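Local coordinates for protein hypothetical bacterial 6-phosphogluconolactonase (Bacteroides fragilis, PDB 3SCY) that is a putative 6-phosphogluconolactonase, which would probably hydrolyse 6-phosphogluconolactone to 6-phosphogluconate, and is built as a seven-bladed beta-propeller, at residues I56-D60 / G61-Y65; T114-S118 / G119-T123. One frame throughout, in Å; residues are numbered along the deposited sequence.

Interaction 1 (I56-D60 / G61-Y65); sequences IPSAD and GKFVY
Ser58 and Phe63 face each other where the hairpin closes, and two bonds tie them. Ser58 N donates to Phe63 O at 2.8 Å, arriving from above the carbonyl plane. In return, Phe63 N donates to Ser58 OG at 3.1 Å, in a rather bent bond (143° at the hydrogen). The serine hydroxyl also gives its own proton to Asp60 OD1, 2.7 Å from Ser58 OG. Its chi1 of 59° sets OG where it can both accept from Phe63 N and donate to Asp60 OD1. Ser58 OG lies at the edge of the Phe63 ring, near the ring plane.

Asp60 OD1 takes a second bond, from Lys62 N at 3.0 Å. This donor comes from above the carboxylate plane, on the face opposite to the serine hydroxyl. The two donors together should fix how the carboxylate is rotated. The Lys62 side chain crosses that of Asp60 at about a right angle. Its ammonium stays 5.2 Å from the carboxylate, measured from Lys62 NZ to Asp60 OD2, so any attraction acts without contact.

These side-chain bonds brace a type I beta turn from Ser58 to Gly61, closed by Gly61 N to Ser58 O. Gly61 ends the turn with positive phi, a conformation most easily adopted by glycine. Beyond the turn the strands pair in antiparallel register. Ile56 N to Tyr65 O and Tyr65 N to Ile56 O are each 2.8 Å, and Ile56 CG1 packs loosely on Tyr65 CB. Pro57 and Val64 form the next, non-hydrogen-bonded pair.

Strand 55-57 is an outermost strand of its four-stranded sheet, and strand 63-68 lies between it and strand 76-83. Val64 packs on Phe82 and Leu89. Ile56 and Tyr65 reach Leu105 of strand 102-107 in the next sheet, and Tyr65 OH bonds to Gly131 O.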
loop_
_atom_site.group_PDB
_atom_site.type_symbol
_atom_site.label_atom_id
_atom_site.label_comp_id
_atom_site.label_asym_id
_atom_site.label_seq_id
_atom_site.Cartn_x
_atom_site.Cartn_y
_atom_site.Cartn_z
ATOM N N ILE A 56 -6.484 1.152 5.662
ATOM C CA ILE A 56 -7.359 1.242 4.504
ATOM C C ILE A 56 -8.733 1.625 4.906
ATOM O O ILE A 56 -9.237 1.159 5.921
ATOM C CB ILE A 56 -7.400 -0.127 3.713
ATOM C CG1 ILE A 56 -7.861 -1.321 4.572
ATOM C CG2 ILE A 56 -6.101 -0.391 2.920
ATOM C CD1 ILE A 56 -8.339 -2.495 3.696
ATOM N N PRO A 57 -9.415 2.409 4.062
ATOM C CA PRO A 57 -10.844 2.620 4.294
ATOM C C PRO A 57 -11.644 1.486 3.656
ATOM O O PRO A 57 -11.161 0.861 2.690
ATOM C CB PRO A 57 -11.128 3.927 3.554
ATOM C CG PRO A 57 -10.116 3.914 2.394
ATOM C CD PRO A 57 -8.925 3.089 2.834
ATOM N N SER A 58 -12.851 1.238 4.132
ATOM C CA SER A 58 -13.718 0.317 3.425
ATOM C C SER A 58 -14.146 1.045 2.122
ATOM O O SER A 58 -14.017 2.283 2.012
ATOM C CB SER A 58 -14.920 -0.041 4.289
ATOM O OG SER A 58 -15.638 1.140 4.608
ATOM N N ALA A 59 -14.657 0.290 1.138
ATOM C CA ALA A 59 -15.047 0.892 -0.138
ATOM C C ALA A 59 -16.157 1.955 0.011
ATOM O O ALA A 59 -16.131 2.932 -0.734
ATOM C CB ALA A 59 -15.481 -0.202 -1.100
ATOM N N ASP A 60 -17.055 1.832 1.006
ATOM C CA ASP A 60 -18.133 2.803 1.240
ATOM C C ASP A 60 -17.667 3.989 2.142
ATOM O O ASP A 60 -18.458 4.892 2.433
ATOM C CB ASP A 60 -19.374 2.105 1.831
ATOM C CG ASP A 60 -19.219 1.460 3.205
ATOM O OD1 ASP A 60 -18.148 1.621 3.830
ATOM O OD2 ASP A 60 -20.181 0.819 3.672
ATOM N N GLY A 61 -16.423 3.927 2.605
ATOM C CA GLY A 61 -15.793 4.943 3.456
ATOM C C GLY A 61 -16.357 5.042 4.868
ATOM O O GLY A 61 -16.123 6.039 5.555
ATOM N N LYS A 62 -17.126 4.044 5.309
ATOM C CA LYS A 62 -17.753 4.054 6.624
ATOM C C LYS A 62 -16.882 3.404 7.697
ATOM O O LYS A 62 -17.177 3.547 8.881
ATOM C CB LYS A 62 -19.128 3.355 6.580
ATOM C CG LYS A 62 -20.142 4.025 5.637
ATOM C CD LYS A 62 -20.782 5.275 6.209
ATOM C CE LYS A 62 -21.751 5.920 5.239
ATOM N NZ LYS A 62 -22.917 5.043 4.923
ATOM N N PHE A 63 -15.841 2.661 7.281
ATOM C CA PHE A 63 -14.943 1.964 8.195
ATOM C C PHE A 63 -13.527 2.143 7.777
ATOM O O PHE A 63 -13.230 2.419 6.612
ATOM C CB PHE A 63 -15.263 0.455 8.261
ATOM C CG PHE A 63 -16.682 0.179 8.687
ATOM C CD1 PHE A 63 -17.046 0.233 10.033
ATOM C CD2 PHE A 63 -17.674 -0.039 7.743
ATOM C CE1 PHE A 63 -18.380 0.046 10.422
ATOM C CE2 PHE A 63 -19.007 -0.233 8.133
ATOM C CZ PHE A 63 -19.352 -0.141 9.462
ATOM N N VAL A 64 -12.625 2.049 8.755
ATOM C CA VAL A 64 -11.199 2.084 8.509
ATOM C C VAL A 64 -10.578 0.893 9.229
ATOM O O VAL A 64 -10.967 0.589 10.370
ATOM C CB VAL A 64 -10.551 3.426 8.929
ATOM C CG1 VAL A 64 -9.015 3.358 8.952
ATOM C CG2 VAL A 64 -11.018 4.535 7.991
ATOM N N TYR A 65 -9.611 0.238 8.577
ATOM C CA TYR A 65 -8.914 -0.879 9.200
ATOM C C TYR A 65 -7.461 -0.583 9.178
ATOM O O TYR A 65 -6.940 -0.145 8.158
ATOM C CB TYR A 65 -9.214 -2.211 8.487
ATOM C CG TYR A 65 -10.695 -2.494 8.446
ATOM C CD1 TYR A 65 -11.333 -3.130 9.507
ATOM C CD2 TYR A 65 -11.478 -2.056 7.381
ATOM C CE1 TYR A 65 -12.714 -3.347 9.497
ATOM C CE2 TYR A 65 -12.861 -2.224 7.385
ATOM C CZ TYR A 65 -13.477 -2.882 8.442
ATOM O OH TYR A 65 -14.832 -3.084 8.450
#

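Interaction 2 (T114-S118 / G119-T123); sequences TANYS and GGSIT
Asn116 ND2 is held by two hydroxyl oxygens from the facing strand. It donates to Thr123 OG1 at 2.9 Å and to Ser121 OG at 3.0 Å. Both acceptors lie in the amide plane, and the bond to serine is nearly straight (172°). The other end of the amide is used too: Asn116 OD1 accepts from Thr114 OG1 at 2.8 Å. Three bonds thus fix the rotation of the buried amide and which end is O and which is N. With chi1 at -49°, CG lies beside the backbone N, which carries the amide towards Ser121 and Thr123. Thr123 OG1 is bonded to Thr97 O as well.

Thr114 and Thr123 lie side by side, with Thr114 OG1 3.4 Å from Thr123 CB. The backbones follow an antiparallel ladder, and Asn116 N to Ser121 O is its shortest bond at 2.8 Å. On the other face, Ile122 CG2 comes 4.2 Å from Ala115 CA.

At the turn, Asn116 O receives weak bonds from both Gly120 N and Ser121 N. The Tyr117 side chain sets off away from 119-123. Its ring stacks on His156, its OH bonds to Arg151, and an unidentified bound molecule, probably from the crystallisation liquor, lies about 4 Å from the Tyr117 side chain.

Gly120, with positive phi, and Ser121 both face Asn116, a G1 beta bulge. It ends the hairpin between the two middle strands of a propeller blade.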
loop_
_atom_site.group_PDB
_atom_site.type_symbol
_atom_site.label_atom_id
_atom_site.label_comp_id
_atom_site.label_asym_id
_atom_site.label_seq_id
_atom_site.Cartn_x
_atom_site.Cartn_y
_atom_site.Cartn_z
ATOM N N THR A 114 -4.123 -9.505 5.885
ATOM C CA THR A 114 -2.874 -8.815 6.200
ATOM C C THR A 114 -1.673 -9.512 5.578
ATOM O O THR A 114 -1.644 -10.749 5.473
ATOM C CB THR A 114 -2.633 -8.705 7.725
ATOM O OG1 THR A 114 -2.452 -10.001 8.288
ATOM C CG2 THR A 114 -3.734 -7.974 8.438
ATOM N N ALA A 115 -0.608 -8.734 5.356
ATOM C CA ALA A 115 0.713 -9.234 5.005
ATOM C C ALA A 115 1.565 -9.109 6.254
ATOM O O ALA A 115 1.823 -7.984 6.716
ATOM C CB ALA A 115 1.306 -8.435 3.855
ATOM N N ASN A 116 2.014 -10.245 6.820
ATOM C CA ASN A 116 2.782 -10.214 8.063
ATOM C C ASN A 116 4.247 -10.347 7.714
ATOM O O ASN A 116 4.709 -11.415 7.307
ATOM C CB ASN A 116 2.312 -11.302 9.041
ATOM C CG ASN A 116 0.817 -11.302 9.219
ATOM O OD1 ASN A 116 0.164 -10.245 9.241
ATOM N ND2 ASN A 116 0.245 -12.489 9.281
ATOM N N TYR A 117 4.965 -9.221 7.836
ATOM C CA TYR A 117 6.361 -9.133 7.415
ATOM C C TYR A 117 7.270 -10.081 8.174
ATOM O O TYR A 117 8.072 -10.800 7.571
ATOM C CB TYR A 117 6.874 -7.689 7.559
ATOM C CG TYR A 117 8.276 -7.505 7.034
ATOM C CD1 TYR A 117 8.507 -7.240 5.686
ATOM C CD2 TYR A 117 9.381 -7.684 7.866
ATOM C CE1 TYR A 117 9.797 -7.092 5.192
ATOM C CE2 TYR A 117 10.680 -7.543 7.378
ATOM C CZ TYR A 117 10.877 -7.244 6.039
ATOM O OH TYR A 117 12.149 -7.094 5.540
ATOM N N SER A 118 7.198 -10.046 9.493
ATOM C CA SER A 118 8.115 -10.857 10.291
ATOM C C SER A 118 7.570 -12.257 10.556
ATOM O O SER A 118 8.348 -13.188 10.775
ATOM C CB SER A 118 8.465 -10.140 11.584
ATOM O OG SER A 118 9.164 -8.942 11.266
ATOM N N GLY A 119 6.255 -12.409 10.472
ATOM C CA GLY A 119 5.617 -13.708 10.602
ATOM C C GLY A 119 5.785 -14.533 9.337
ATOM O O GLY A 119 5.603 -15.743 9.382
ATOM N N GLY A 120 6.075 -13.868 8.196
ATOM C CA GLY A 120 6.207 -14.524 6.890
ATOM C C GLY A 120 4.942 -15.308 6.603
ATOM O O GLY A 120 4.973 -16.507 6.337
ATOM N N SER A 121 3.805 -14.631 6.755
ATOM C CA SER A 121 2.495 -15.230 6.644
ATOM C C SER A 121 1.493 -14.165 6.246
ATOM O O SER A 121 1.818 -12.965 6.200
ATOM C CB SER A 121 2.091 -15.841 7.991
ATOM O OG SER A 121 2.059 -14.841 9.001
ATOM N N ILE A 122 0.251 -14.609 5.999
ATOM C CA ILE A 122 -0.874 -13.734 5.745
ATOM C C ILE A 122 -2.021 -14.195 6.638
ATOM O O ILE A 122 -2.159 -15.399 6.930
ATOM C CB ILE A 122 -1.303 -13.622 4.260
ATOM C CG1 ILE A 122 -1.781 -14.983 3.701
ATOM C CG2 ILE A 122 -0.170 -13.013 3.424
ATOM C CD1 ILE A 122 -2.362 -14.875 2.261
ATOM N N THR A 123 -2.781 -13.238 7.147
ATOM C CA THR A 123 -3.896 -13.545 8.046
ATOM C C THR A 123 -5.204 -13.052 7.431
ATOM O O THR A 123 -5.270 -11.934 6.924
ATOM C CB THR A 123 -3.665 -12.921 9.450
ATOM O OG1 THR A 123 -2.419 -13.379 9.954
ATOM C CG2 THR A 123 -4.765 -13.324 10.454
#

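How the interactions relate
Both contacts are tight hairpin ends in the same seven-bladed propeller, but in different four-stranded sheets. Their centres are 21 Å apart and their nearest atoms about 8 Å, so they do not touch. Interaction 1 joins an outermost strand of its sheet to its neighbour. Interaction 2 joins the two middle strands of its own. The first is partly buried, and its polar network uses a carboxylate and backbone N-H groups at an exposed turn. The second is buried and relies on an uncharged amide and hydroxyls. Leu105 of strand 102-107 connects them indirectly, since Ile56 and Tyr65 of one and Thr114 of the other all pack on it.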